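Local atomic coordinates of putative SAM-dependent O-methyltranferase (Podospora anserina, PDB entry 4YMH), a protein that binds S-adenosyl-L-homocysteine and probably transfers methyl groups from S-adenosylmethionine to hydroxyl oxygens of an acceptor not yet identified, as a member of the cation-dependent O-methyltransferase family. Residues W56-A61 with A80-E85; D139-D144 with G167-D172; G161-N166 with I231-G236; D172-R177 with G227-R232. All blocks are in the same frame, centred on the assembly; numbering follows the deposited sequence.

Overall arrangement
The four contacts follow the Rossmann-like sheet of a class I methyltransferase and the helices packed on it. Contact 2 pairs two parallel strands at its middle and meets the bound S-adenosyl-L-homocysteine through Asp144. Contact 1 lies on the sheet face bearing Leu140, Phe142 and Leu170, its centre about 12 Å from that of contact 2; Trp83 CZ2 comes within 3.7 Å of Phe142 CG. Contacts 3 and 4, with centres about 18 Å apart, use opposite ends of strand 228-233, which runs antiparallel to strand 167-171. Contact 4 shares Asp172 with contact 2 and stays near the ligand, whereas contact 3 lies away from the pocket, tied to contact 2 by Asp139 OD1 and Ser164 OG, 2.7 Å apart.

Contact 1: W56-A61 with A80-E85; sequences WMIFTA and ALAWYE
Met57 lies over one face of the Trp83 indole, crossing it at about a right angle. Its CB sits 3.9 Å from the centroid of the six-membered ring as a CH-pi contact, and SD, over the same ring at 4.5 Å from its centroid, adds a Met-aromatic contact. With chi3 at -73° the chain bends about its CG-SD bond, and Met57 CE ends 3.6 Å from Ala82 CB. At the indole's edge, near its plane, Ala61 CB is 4.1 Å from Trp83 CE3. These residues join helices 51-64 and 78-86 of the Rossmann-like methyltransferase fold, whose short segments run 8.0 Å apart at 37°, near enough for Ile58 CG1 to rest 3.4 Å from Ala82 O. Ile58 CD1 continues to Glu85 CB, while the Glu85 carboxylate turns to Arg88 and Tyr114. An alanine in place of Trp83 is likely to open a gap beneath Met57 and leave its thioether without an aromatic partner. Farther out, Phe142 meets the indole edge-to-face, and Trp83 NE1 has a weak bond to Glu71.

Contact 2: D139-D144 with G167-D172; sequences DLIFVD and GIILCD. With SAH (S-adenosyl-L-homocysteine), chain E.
Two neighbouring parallel strands of the central sheet, 140-143 and 167-171, pair here, and Phe142 and Asp144 carry the contact on to Asp172 and the ligand. Five backbone bonds alternate between the strands, from Ile168 N to Asp139 O at one end to Asp172 N to Val143 O at the other; Leu170 N to Ile141 O is 2.8 Å long. On one face Val143 CG2 packs against Ile169 CG2 at 3.7 Å and also reaches Cys171 SG. The other face carries Leu140, Ile168, Leu170 and Phe142. Phe142 CG stands anti to the backbone N (chi1 -175°), which carries the ring across toward strand 167-171 until Phe142 CE1 is 3.8 Å from Asp172 CB. A serine at Phe142 takes the ring away and would probably open a gap beside Leu170 CB and Asp172 CB, leaving the Trp83 indole without its edge-to-face partner. The C-terminal end of strand 140-143 borders the cofactor site, as expected of a Rossmann-like fold: Asp144 OD2 accepts a bond from SAH N at 2.8 Å. Asp144 OD1 lies 3.7 Å from Asp172 OD2, the carboxylate planes turned 67° apart; Lys147 provides a long, weak ion pair to Asp144, and Gln53 a weak bond to Asp172.

Contact 3: G161-N166 with I231-G236; sequences GLLSAN and IRWKDG
Gly161 brings its CA to the edge of the indole of Trp233, at the end of strand 228-233, 4.5 Å from Trp233 CZ2. Its positive phi belongs to a Schellman motif closing helix 150-159, the helix that leads into the short strand 163-164 beside the Rossmann-like sheet. Leu163 then makes two different contacts with Trp233. Its side chain slides past the indole in the opposite direction, with CD2 over the five-membered ring, 3.9 Å from the centroid. CG is anti to the backbone N (chi1 -174°), which turns the side chain toward the indole and lets CD2 lie over it, while Leu163 O takes a 3.0 Å bond from Trp233 NE1. The acceptor lies in the indole plane, although the donor stands 64° out of the carbonyl plane. Ser164 O lies at the same ring edge, 3.1 Å from Trp233 CD1, while its hydroxyl is bonded to Asp139. Beyond it, Ala165 O and Trp233 N are bridged by a water. At Asn166 a second water bonds weakly to OD1 and is held by Arg232 NH2, which also forms a salt bridge with Asp235 OD1 at 2.7 Å.

Contact 4: D172-R177 with G227-R232; sequences DNVFAR and GVTQIR
The Phe175 ring lies with one face against Gly227, whose CA stands 3.5 Å above the plane over the ring centre, a CH-pi contact 12° off the normal. The Phe175 side chain also touches Cys20 of the second subunit. A chi1 of -77° swings the ring over Gly227. The other flat group, the Arg177 guanidinium, has Asn173 ND2 at its edge in plane, and both groups are bonded to Asp226. The loop folds back through a type I turn from Asn173 to Ala176, closed by Ala176 N to Asn173 O. Within it Val174 N donates to Gly227 O at 3.0 Å, from 37° above the carbonyl plane. Val174 crosses Thr229 at about a right angle, both methyl carbons beside the hydroxyl: Val174 CG2 is 3.3 Å and CG1 3.4 Å from Thr229 OG1. Asp172 OD1 approaches Val228 CG2 at 3.9 Å. The contact thus joins the loop following strand 167-171 to the start of the antiparallel strand 228-233. The geometry is consistent with a need for glycine at Gly227: a beta carbon would probably clash with Phe175 CG, and at these backbone angles it would be pressed against the preceding carbonyl oxygen.

Contact 1: W56-A61 with A80-E85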
loop_
_atom_site.group_PDB
_atom_site.type_symbol
_atom_site.label_atom_id
_atom_site.label_comp_id
_atom_site.label_asym_id
_atom_site.label_seq_id
_atom_site.Cartn_x
_atom_site.Cartn_y
_atom_site.Cartn_z
ATOM N N TRP A 56 4.521 -5.828 -6.659
ATOM C CA TRP A 56 4.441 -4.635 -5.808
ATOM C C TRP A 56 5.808 -3.966 -5.634
ATOM O O TRP A 56 5.927 -2.745 -5.693
ATOM C CB TRP A 56 3.850 -5.014 -4.446
ATOM C CG TRP A 56 4.034 -3.997 -3.368
ATOM C CD1 TRP A 56 3.433 -2.773 -3.277
ATOM C CD2 TRP A 56 4.847 -4.132 -2.204
ATOM N NE1 TRP A 56 3.822 -2.139 -2.123
ATOM C CE2 TRP A 56 4.697 -2.948 -1.450
ATOM C CE3 TRP A 56 5.688 -5.141 -1.718
ATOM C CZ2 TRP A 56 5.357 -2.745 -0.244
ATOM C CZ3 TRP A 56 6.344 -4.937 -0.519
ATOM C CH2 TRP A 56 6.175 -3.748 0.205
ATOM N N MET A 57 6.845 -4.769 -5.418
ATOM C CA MET A 57 8.182 -4.228 -5.256
ATOM C C MET A 57 8.638 -3.535 -6.530
ATOM O O MET A 57 9.168 -2.421 -6.479
ATOM C CB MET A 57 9.168 -5.345 -4.857
ATOM C CG MET A 57 8.869 -5.941 -3.490
ATOM S SD MET A 57 10.006 -7.281 -3.081
ATOM C CE MET A 57 9.449 -8.567 -4.131
ATOM N N ILE A 58 8.424 -4.182 -7.677
ATOM C CA ILE A 58 8.847 -3.595 -8.941
ATOM C C ILE A 58 8.078 -2.294 -9.232
ATOM O O ILE A 58 8.668 -1.288 -9.638
ATOM C CB ILE A 58 8.666 -4.591 -10.105
ATOM C CG1 ILE A 58 9.609 -5.794 -9.896
ATOM C CG2 ILE A 58 8.949 -3.908 -11.435
ATOM C CD1 ILE A 58 9.489 -6.865 -10.949
ATOM N N PHE A 59 6.766 -2.326 -9.014
ATOM C CA PHE A 59 5.932 -1.130 -9.200
ATOM C C PHE A 59 6.424 0.011 -8.319
ATOM O O PHE A 59 6.618 1.144 -8.780
ATOM C CB PHE A 59 4.461 -1.441 -8.893
ATOM C CG PHE A 59 3.505 -0.288 -9.186
ATOM C CD1 PHE A 59 3.364 0.769 -8.301
ATOM C CD2 PHE A 59 2.739 -0.285 -10.352
ATOM C CE1 PHE A 59 2.479 1.819 -8.573
ATOM C CE2 PHE A 59 1.848 0.745 -10.619
ATOM C CZ PHE A 59 1.732 1.806 -9.745
ATOM N N THR A 60 6.628 -0.299 -7.047
ATOM C CA THR A 60 7.065 0.684 -6.066
ATOM C C THR A 60 8.409 1.307 -6.450
ATOM O O THR A 60 8.595 2.521 -6.341
ATOM C CB THR A 60 7.158 0.037 -4.670
ATOM O OG1 THR A 60 5.869 -0.486 -4.322
ATOM C CG2 THR A 60 7.582 1.044 -3.620
ATOM N N ALA A 61 9.343 0.475 -6.902
ATOM C CA ALA A 61 10.631 0.981 -7.372
ATOM C C ALA A 61 10.521 1.847 -8.637
ATOM O O ALA A 61 11.204 2.864 -8.752
ATOM C CB ALA A 61 11.586 -0.175 -7.630
ATOM N N ALA A 80 15.778 -8.843 -3.857
ATOM C CA ALA A 80 16.866 -8.077 -4.476
ATOM C C ALA A 80 16.718 -8.014 -6.002
ATOM O O ALA A 80 16.937 -6.961 -6.607
ATOM C CB ALA A 80 18.233 -8.673 -4.104
ATOM N N LEU A 81 16.349 -9.133 -6.625
ATOM C CA LEU A 81 16.180 -9.143 -8.072
ATOM C C LEU A 81 14.928 -8.362 -8.489
ATOM O O LEU A 81 14.900 -7.770 -9.579
ATOM C CB LEU A 81 16.126 -10.578 -8.609
ATOM C CG LEU A 81 17.465 -11.331 -8.512
ATOM C CD1 LEU A 81 17.295 -12.822 -8.816
ATOM C CD2 LEU A 81 18.499 -10.707 -9.446
ATOM N N ALA A 82 13.905 -8.352 -7.633
ATOM C CA ALA A 82 12.746 -7.494 -7.899
ATOM C C ALA A 82 13.154 -6.017 -7.921
ATOM O O ALA A 82 12.806 -5.287 -8.855
ATOM C CB ALA A 82 11.639 -7.720 -6.866
ATOM N N TRP A 83 13.890 -5.580 -6.899
ATOM C CA TRP A 83 14.382 -4.197 -6.858
ATOM C C TRP A 83 15.245 -3.875 -8.077
ATOM O O TRP A 83 15.148 -2.789 -8.683
ATOM C CB TRP A 83 15.196 -3.944 -5.574
ATOM C CG TRP A 83 14.451 -4.178 -4.279
ATOM C CD1 TRP A 83 14.858 -4.959 -3.232
ATOM C CD2 TRP A 83 13.185 -3.626 -3.895
ATOM N NE1 TRP A 83 13.922 -4.933 -2.229
ATOM C CE2 TRP A 83 12.885 -4.123 -2.610
ATOM C CE3 TRP A 83 12.272 -2.760 -4.513
ATOM C CZ2 TRP A 83 11.711 -3.782 -1.930
ATOM C CZ3 TRP A 83 11.113 -2.428 -3.842
ATOM C CH2 TRP A 83 10.842 -2.936 -2.558
ATOM N N TYR A 84 16.108 -4.830 -8.421
ATOM C CA TYR A 84 16.960 -4.730 -9.602
ATOM C C TYR A 84 16.117 -4.473 -10.852
ATOM O O TYR A 84 16.390 -3.540 -11.627
ATOM C CB TYR A 84 17.811 -6.010 -9.743
ATOM C CG TYR A 84 18.714 -6.044 -10.967
ATOM C CD1 TYR A 84 19.959 -5.426 -10.957
ATOM C CD2 TYR A 84 18.316 -6.690 -12.128
ATOM C CE1 TYR A 84 20.781 -5.448 -12.071
ATOM C CE2 TYR A 84 19.133 -6.716 -13.258
ATOM C CZ TYR A 84 20.365 -6.095 -13.222
ATOM O OH TYR A 84 21.182 -6.122 -14.331
ATOM N N GLU A 85 15.069 -5.270 -11.036
ATOM C CA GLU A 85 14.202 -5.095 -12.202
ATOM C C GLU A 85 13.525 -3.724 -12.182
ATOM O O GLU A 85 13.341 -3.085 -13.231
ATOM C CB GLU A 85 13.132 -6.195 -12.263
ATOM C CG GLU A 85 13.637 -7.581 -12.693
ATOM C CD GLU A 85 14.008 -7.669 -14.169
ATOM O OE1 GLU A 85 13.807 -6.684 -14.920
ATOM O OE2 GLU A 85 14.497 -8.742 -14.582
#

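Contact 2: D139-D144 with G167-D172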
loop_
_atom_site.group_PDB
_atom_site.type_symbol
_atom_site.label_atom_id
_atom_site.label_comp_id
_atom_site.label_asym_id
_atom_site.label_seq_id
_atom_site.Cartn_x
_atom_site.Cartn_y
_atom_site.Cartn_z
ATOM N N ASP A 139 17.084 5.700 -0.400
ATOM C CA ASP A 139 15.755 6.237 -0.683
ATOM C C ASP A 139 14.683 5.203 -0.398
ATOM O O ASP A 139 13.517 5.544 -0.207
ATOM C CB ASP A 139 15.633 6.681 -2.142
ATOM C CG ASP A 139 16.460 7.893 -2.464
ATOM O OD1 ASP A 139 16.786 8.665 -1.540
ATOM O OD2 ASP A 139 16.766 8.084 -3.661
ATOM N N LEU A 140 15.068 3.929 -0.398
ATOM C CA LEU A 140 14.127 2.870 -0.057
ATOM C C LEU A 140 14.856 1.813 0.730
ATOM O O LEU A 140 15.935 1.355 0.334
ATOM C CB LEU A 140 13.473 2.266 -1.306
ATOM C CG LEU A 140 12.330 1.272 -1.053
ATOM C CD1 LEU A 140 11.345 1.288 -2.204
ATOM C CD2 LEU A 140 12.831 -0.169 -0.813
ATOM N N ILE A 141 14.270 1.446 1.866
ATOM C CA ILE A 141 14.842 0.419 2.716
ATOM C C ILE A 141 13.799 -0.663 2.993
ATOM O O ILE A 141 12.719 -0.371 3.474
ATOM C CB ILE A 141 15.349 1.021 4.052
ATOM C CG1 ILE A 141 16.339 2.162 3.762
ATOM C CG2 ILE A 141 15.988 -0.065 4.904
ATOM C CD1 ILE A 141 16.952 2.805 4.991
ATOM N N PHE A 142 14.120 -1.903 2.658
ATOM C CA PHE A 142 13.226 -3.039 2.839
ATOM C C PHE A 142 13.727 -3.905 3.992
ATOM O O PHE A 142 14.778 -4.525 3.870
ATOM C CB PHE A 142 13.159 -3.848 1.533
ATOM C CG PHE A 142 12.160 -4.987 1.544
ATOM C CD1 PHE A 142 10.833 -4.774 1.908
ATOM C CD2 PHE A 142 12.543 -6.257 1.120
ATOM C CE1 PHE A 142 9.905 -5.820 1.888
ATOM C CE2 PHE A 142 11.631 -7.308 1.091
ATOM C CZ PHE A 142 10.305 -7.088 1.483
ATOM N N VAL A 143 12.975 -3.967 5.095
ATOM C CA VAL A 143 13.363 -4.749 6.275
ATOM C C VAL A 143 12.621 -6.075 6.283
ATOM O O VAL A 143 11.400 -6.105 6.437
ATOM C CB VAL A 143 13.055 -3.994 7.583
ATOM C CG1 VAL A 143 13.565 -4.783 8.813
ATOM C CG2 VAL A 143 13.669 -2.628 7.530
ATOM N N ASP A 144 13.347 -7.171 6.109
ATOM C CA ASP A 144 12.701 -8.462 5.967
ATOM C C ASP A 144 13.561 -9.565 6.581
ATOM O O ASP A 144 13.588 -10.668 6.068
ATOM C CB ASP A 144 12.427 -8.731 4.478
ATOM C CG ASP A 144 11.473 -9.904 4.234
ATOM O OD1 ASP A 144 10.731 -10.307 5.153
ATOM O OD2 ASP A 144 11.481 -10.436 3.102
ATOM N N GLY A 167 12.952 9.461 1.757
ATOM C CA GLY A 167 12.926 8.009 1.672
ATOM C C GLY A 167 11.850 7.321 2.490
ATOM O O GLY A 167 11.194 7.926 3.343
ATOM N N ILE A 168 11.670 6.033 2.235
ATOM C CA ILE A 168 10.707 5.248 2.991
ATOM C C ILE A 168 11.329 3.937 3.449
ATOM O O ILE A 168 12.166 3.340 2.759
ATOM C CB ILE A 168 9.436 4.963 2.156
ATOM C CG1 ILE A 168 8.279 4.516 3.043
ATOM C CG2 ILE A 168 9.715 3.964 1.030
ATOM C CD1 ILE A 168 6.966 4.423 2.278
ATOM N N ILE A 169 10.920 3.504 4.630
ATOM C CA ILE A 169 11.245 2.169 5.100
ATOM C C ILE A 169 9.999 1.311 5.002
ATOM O O ILE A 169 8.937 1.709 5.456
ATOM C CB ILE A 169 11.724 2.152 6.553
ATOM C CG1 ILE A 169 12.801 3.205 6.784
ATOM C CG2 ILE A 169 12.225 0.729 6.920
ATOM C CD1 ILE A 169 13.206 3.332 8.244
ATOM N N LEU A 170 10.139 0.135 4.407
ATOM C CA LEU A 170 9.066 -0.843 4.312
ATOM C C LEU A 170 9.459 -2.064 5.108
ATOM O O LEU A 170 10.454 -2.704 4.797
ATOM C CB LEU A 170 8.812 -1.228 2.857
ATOM C CG LEU A 170 8.466 -0.045 1.947
ATOM C CD1 LEU A 170 8.476 -0.456 0.488
ATOM C CD2 LEU A 170 7.105 0.540 2.345
ATOM N N CYS A 171 8.679 -2.382 6.128
ATOM C CA CYS A 171 8.956 -3.547 6.976
ATOM C C CYS A 171 7.932 -4.642 6.704
ATOM O O CYS A 171 6.727 -4.417 6.828
ATOM C CB CYS A 171 8.938 -3.153 8.451
ATOM S SG CYS A 171 9.992 -1.729 8.864
ATOM N N ASP A 172 8.426 -5.831 6.356
ATOM C CA ASP A 172 7.583 -6.937 5.902
ATOM C C ASP A 172 7.232 -7.930 7.024
ATOM O O ASP A 172 7.961 -8.047 8.011
ATOM C CB ASP A 172 8.295 -7.660 4.757
ATOM C CG ASP A 172 7.347 -8.383 3.844
ATOM O OD1 ASP A 172 6.186 -7.945 3.733
ATOM O OD2 ASP A 172 7.764 -9.387 3.229
HETATM N N SAH E . 13.676 -10.879 1.368
HETATM C CA SAH E . 13.537 -12.243 0.944
HETATM C CB SAH E . 13.267 -13.174 2.124
HETATM C CG SAH E . 14.033 -12.904 3.416
HETATM S SD SAH E . 13.732 -14.170 4.593
HETATM C C SAH E . 12.418 -12.394 -0.051
HETATM O O SAH E . 12.395 -13.350 -0.789
HETATM O OXT SAH E . 11.541 -11.544 -0.090
HETATM C "C5'" SAH E . 14.748 -13.547 5.869
HETATM C "C4'" SAH E . 16.241 -13.694 5.620
HETATM O "O4'" SAH E . 16.955 -12.987 6.616
HETATM C "C3'" SAH E . 16.714 -15.124 5.718
HETATM O "O3'" SAH E . 17.429 -15.498 4.565
HETATM C "C2'" SAH E . 17.618 -15.143 6.924
HETATM O "O2'" SAH E . 18.648 -16.075 6.835
HETATM C "C1'" SAH E . 18.086 -13.712 7.031
HETATM N N9 SAH E . 18.455 -13.311 8.396
HETATM C C8 SAH E . 17.884 -13.672 9.530
HETATM N N7 SAH E . 18.484 -13.103 10.562
HETATM C C5 SAH E . 19.453 -12.358 10.090
HETATM C C6 SAH E . 20.474 -11.472 10.644
HETATM N N6 SAH E . 20.535 -11.315 11.947
HETATM N N1 SAH E . 21.306 -10.846 9.816
HETATM C C2 SAH E . 21.205 -11.019 8.503
HETATM N N3 SAH E . 20.308 -11.796 7.925
HETATM C C4 SAH E . 19.421 -12.479 8.658
#

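Contact 3: G161-N166 with I231-G236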
loop_
_atom_site.group_PDB
_atom_site.type_symbol
_atom_site.label_atom_id
_atom_site.label_comp_id
_atom_site.label_asym_id
_atom_site.label_seq_id
_atom_site.Cartn_x
_atom_site.Cartn_y
_atom_site.Cartn_z
ATOM N N GLY A 161 21.152 8.285 10.114
ATOM C CA GLY A 161 20.677 8.964 8.925
ATOM C C GLY A 161 20.880 8.170 7.648
ATOM O O GLY A 161 21.303 8.723 6.633
ATOM N N LEU A 162 20.562 6.877 7.693
ATOM C CA LEU A 162 20.727 5.993 6.531
ATOM C C LEU A 162 19.508 6.059 5.626
ATOM O O LEU A 162 19.531 5.581 4.493
ATOM C CB LEU A 162 20.968 4.548 6.977
ATOM C CG LEU A 162 22.344 4.190 7.548
ATOM C CD1 LEU A 162 22.319 2.794 8.177
ATOM C CD2 LEU A 162 23.403 4.262 6.468
ATOM N N LEU A 163 18.435 6.641 6.147
ATOM C CA LEU A 163 17.235 6.928 5.372
ATOM C C LEU A 163 17.297 8.350 4.843
ATOM O O LEU A 163 17.489 9.284 5.620
ATOM C CB LEU A 163 15.985 6.765 6.233
ATOM C CG LEU A 163 14.669 6.916 5.463
ATOM C CD1 LEU A 163 14.441 5.693 4.581
ATOM C CD2 LEU A 163 13.501 7.139 6.434
ATOM N N SER A 164 17.118 8.528 3.536
ATOM C CA SER A 164 17.127 9.871 2.967
ATOM C C SER A 164 15.918 10.689 3.433
ATOM O O SER A 164 14.952 10.138 3.956
ATOM C CB SER A 164 17.146 9.813 1.436
ATOM O OG SER A 164 15.921 9.296 0.943
ATOM N N ALA A 165 15.977 12.002 3.208
ATOM C CA ALA A 165 14.918 12.929 3.623
ATOM C C ALA A 165 13.548 12.519 3.101
ATOM O O ALA A 165 12.561 12.539 3.841
ATOM C CB ALA A 165 15.251 14.356 3.165
ATOM N N ASN A 166 13.490 12.120 1.835
ATOM C CA ASN A 166 12.233 11.714 1.222
ATOM C C ASN A 166 12.090 10.202 1.076
ATOM O O ASN A 166 11.208 9.710 0.367
ATOM C CB ASN A 166 12.083 12.379 -0.149
ATOM C CG ASN A 166 11.984 13.895 -0.055
ATOM O OD1 ASN A 166 11.328 14.438 0.839
ATOM N ND2 ASN A 166 12.642 14.586 -0.980
ATOM N N ILE A 231 7.447 3.570 7.039
ATOM C CA ILE A 231 8.043 4.547 7.944
ATOM C C ILE A 231 8.652 5.678 7.127
ATOM O O ILE A 231 9.379 5.423 6.166
ATOM C CB ILE A 231 9.130 3.914 8.838
ATOM C CG1 ILE A 231 8.569 2.714 9.618
ATOM C CG2 ILE A 231 9.709 4.958 9.783
ATOM C CD1 ILE A 231 9.642 1.931 10.401
ATOM N N ARG A 232 8.358 6.923 7.498
ATOM C CA ARG A 232 9.021 8.057 6.845
ATOM C C ARG A 232 9.475 9.043 7.903
ATOM O O ARG A 232 8.990 9.010 9.026
ATOM C CB ARG A 232 8.087 8.753 5.837
ATOM C CG ARG A 232 6.881 9.431 6.472
ATOM C CD ARG A 232 5.967 10.147 5.454
ATOM N NE ARG A 232 6.599 11.338 4.878
ATOM C CZ ARG A 232 6.463 12.578 5.353
ATOM N NH1 ARG A 232 5.704 12.819 6.422
ATOM N NH2 ARG A 232 7.091 13.583 4.759
ATOM N N TRP A 233 10.404 9.925 7.565
ATOM C CA TRP A 233 10.677 11.049 8.451
ATOM C C TRP A 233 9.434 11.928 8.523
ATOM O O TRP A 233 8.797 12.180 7.490
ATOM C CB TRP A 233 11.849 11.897 7.948
ATOM C CG TRP A 233 13.182 11.217 7.853
ATOM C CD1 TRP A 233 13.823 10.833 6.708
ATOM C CD2 TRP A 233 14.063 10.889 8.935
ATOM N NE1 TRP A 233 15.040 10.277 7.013
ATOM C CE2 TRP A 233 15.212 10.294 8.371
ATOM C CE3 TRP A 233 13.989 11.033 10.326
ATOM C CZ2 TRP A 233 16.282 9.847 9.148
ATOM C CZ3 TRP A 233 15.060 10.582 11.102
ATOM C CH2 TRP A 233 16.185 10.001 10.508
ATOM N N LYS A 234 9.098 12.413 9.722
ATOM C CA LYS A 234 8.143 13.521 9.840
ATOM C C LYS A 234 8.637 14.699 9.018
ATOM O O LYS A 234 9.848 14.894 8.904
ATOM C CB LYS A 234 7.968 13.974 11.287
ATOM C CG LYS A 234 7.215 13.027 12.181
ATOM C CD LYS A 234 6.756 13.785 13.440
ATOM C CE LYS A 234 6.322 12.824 14.550
ATOM N NZ LYS A 234 5.270 11.879 14.094
ATOM N N ASP A 235 7.716 15.494 8.465
ATOM C CA ASP A 235 8.116 16.654 7.666
ATOM C C ASP A 235 9.193 17.473 8.378
ATOM O O ASP A 235 10.226 17.818 7.794
ATOM C CB ASP A 235 6.911 17.556 7.355
ATOM C CG ASP A 235 5.981 16.967 6.298
ATOM O OD1 ASP A 235 6.403 16.040 5.572
ATOM O OD2 ASP A 235 4.828 17.448 6.189
ATOM N N GLY A 236 8.960 17.765 9.652
ATOM C CA GLY A 236 9.886 18.595 10.412
ATOM C C GLY A 236 11.185 17.920 10.832
ATOM O O GLY A 236 12.140 18.603 11.207
HETATM O O HOH W 1 10.853 10.179 4.506
HETATM O O HOH W 2 8.511 13.027 1.906
#

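Contact 4: D172-R177 with G227-R232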
loop_
_atom_site.group_PDB
_atom_site.type_symbol
_atom_site.label_atom_id
_atom_site.label_comp_id
_atom_site.label_asym_id
_atom_site.label_seq_id
_atom_site.Cartn_x
_atom_site.Cartn_y
_atom_site.Cartn_z
ATOM N N ASP A 172 8.426 -5.831 6.356
ATOM C CA ASP A 172 7.583 -6.937 5.902
ATOM C C ASP A 172 7.232 -7.930 7.024
ATOM O O ASP A 172 7.961 -8.047 8.011
ATOM C CB ASP A 172 8.295 -7.660 4.757
ATOM C CG ASP A 172 7.347 -8.383 3.844
ATOM O OD1 ASP A 172 6.186 -7.945 3.733
ATOM O OD2 ASP A 172 7.764 -9.387 3.229
ATOM N N ASN A 173 6.121 -8.650 6.854
ATOM C CA ASN A 173 5.674 -9.661 7.818
ATOM C C ASN A 173 5.390 -9.151 9.219
ATOM O O ASN A 173 5.493 -9.914 10.183
ATOM C CB ASN A 173 6.716 -10.782 7.938
ATOM C CG ASN A 173 6.914 -11.524 6.645
ATOM O OD1 ASN A 173 7.984 -11.462 6.032
ATOM N ND2 ASN A 173 5.881 -12.236 6.216
ATOM N N VAL A 174 5.013 -7.885 9.355
ATOM C CA VAL A 174 4.845 -7.323 10.693
ATOM C C VAL A 174 3.673 -7.961 11.465
ATOM O O VAL A 174 3.653 -7.950 12.702
ATOM C CB VAL A 174 4.715 -5.774 10.584
ATOM C CG1 VAL A 174 4.519 -5.113 11.944
ATOM C CG2 VAL A 174 5.992 -5.235 9.962
ATOM N N PHE A 175 2.714 -8.543 10.750
ATOM C CA PHE A 175 1.574 -9.189 11.412
ATOM C C PHE A 175 1.917 -10.551 12.013
ATOM O O PHE A 175 1.167 -11.060 12.840
ATOM C CB PHE A 175 0.417 -9.397 10.432
ATOM C CG PHE A 175 -0.371 -8.145 10.128
ATOM C CD1 PHE A 175 -0.196 -6.984 10.871
ATOM C CD2 PHE A 175 -1.302 -8.145 9.107
ATOM C CE1 PHE A 175 -0.944 -5.844 10.590
ATOM C CE2 PHE A 175 -2.045 -7.001 8.815
ATOM C CZ PHE A 175 -1.866 -5.857 9.557
ATOM N N ALA A 176 3.003 -11.157 11.541
ATOM C CA ALA A 176 3.381 -12.515 11.958
ATOM C C ALA A 176 2.177 -13.457 11.829
ATOM O O ALA A 176 1.797 -14.144 12.785
ATOM C CB ALA A 176 3.921 -12.511 13.407
ATOM N N ARG A 177 1.553 -13.419 10.655
ATOM C CA ARG A 177 0.387 -14.232 10.296
ATOM C C ARG A 177 -0.885 -13.849 11.052
ATOM O O ARG A 177 -1.912 -14.530 10.942
ATOM C CB ARG A 177 0.702 -15.716 10.516
ATOM C CG ARG A 177 1.989 -16.178 9.834
ATOM C CD ARG A 177 1.855 -16.122 8.334
ATOM N NE ARG A 177 2.811 -17.018 7.683
ATOM C CZ ARG A 177 3.929 -16.632 7.076
ATOM N NH1 ARG A 177 4.256 -15.347 7.017
ATOM N NH2 ARG A 177 4.721 -17.541 6.514
ATOM N N GLY A 227 1.292 -7.870 6.585
ATOM C CA GLY A 227 1.459 -6.657 7.373
ATOM C C GLY A 227 2.701 -5.909 6.921
ATOM O O GLY A 227 3.804 -6.439 6.989
ATOM N N VAL A 228 2.524 -4.672 6.460
ATOM C CA VAL A 228 3.668 -3.890 5.994
ATOM C C VAL A 228 3.717 -2.556 6.715
ATOM O O VAL A 228 2.811 -1.741 6.570
ATOM C CB VAL A 228 3.606 -3.642 4.481
ATOM C CG1 VAL A 228 4.768 -2.733 4.032
ATOM C CG2 VAL A 228 3.596 -4.986 3.722
ATOM N N THR A 229 4.758 -2.339 7.507
ATOM C CA THR A 229 4.906 -1.054 8.161
ATOM C C THR A 229 5.674 -0.084 7.264
ATOM O O THR A 229 6.795 -0.360 6.855
ATOM C CB THR A 229 5.612 -1.175 9.521
ATOM O OG1 THR A 229 4.883 -2.100 10.353
ATOM C CG2 THR A 229 5.646 0.175 10.191
ATOM N N GLN A 230 5.045 1.047 6.948
ATOM C CA GLN A 230 5.685 2.138 6.204
ATOM C C GLN A 230 6.195 3.168 7.194
ATOM O O GLN A 230 5.455 3.611 8.080
ATOM C CB GLN A 230 4.694 2.808 5.230
ATOM C CG GLN A 230 4.098 1.839 4.217
ATOM C CD GLN A 230 3.172 2.506 3.219
ATOM O OE1 GLN A 230 2.860 3.691 3.326
ATOM N NE2 GLN A 230 2.741 1.744 2.229
ATOM N N ILE A 231 7.447 3.570 7.039
ATOM C CA ILE A 231 8.043 4.547 7.944
ATOM C C ILE A 231 8.652 5.678 7.127
ATOM O O ILE A 231 9.379 5.423 6.166
ATOM C CB ILE A 231 9.130 3.914 8.838
ATOM C CG1 ILE A 231 8.569 2.714 9.618
ATOM C CG2 ILE A 231 9.709 4.958 9.783
ATOM C CD1 ILE A 231 9.642 1.931 10.401
ATOM N N ARG A 232 8.358 6.923 7.498
ATOM C CA ARG A 232 9.021 8.057 6.845
ATOM C C ARG A 232 9.475 9.043 7.903
ATOM O O ARG A 232 8.990 9.010 9.026
ATOM C CB ARG A 232 8.087 8.753 5.837
ATOM C CG ARG A 232 6.881 9.431 6.472
ATOM C CD ARG A 232 5.967 10.147 5.454
ATOM N NE ARG A 232 6.599 11.338 4.878
ATOM C CZ ARG A 232 6.463 12.578 5.353
ATOM N NH1 ARG A 232 5.704 12.819 6.422
ATOM N NH2 ARG A 232 7.091 13.583 4.759
#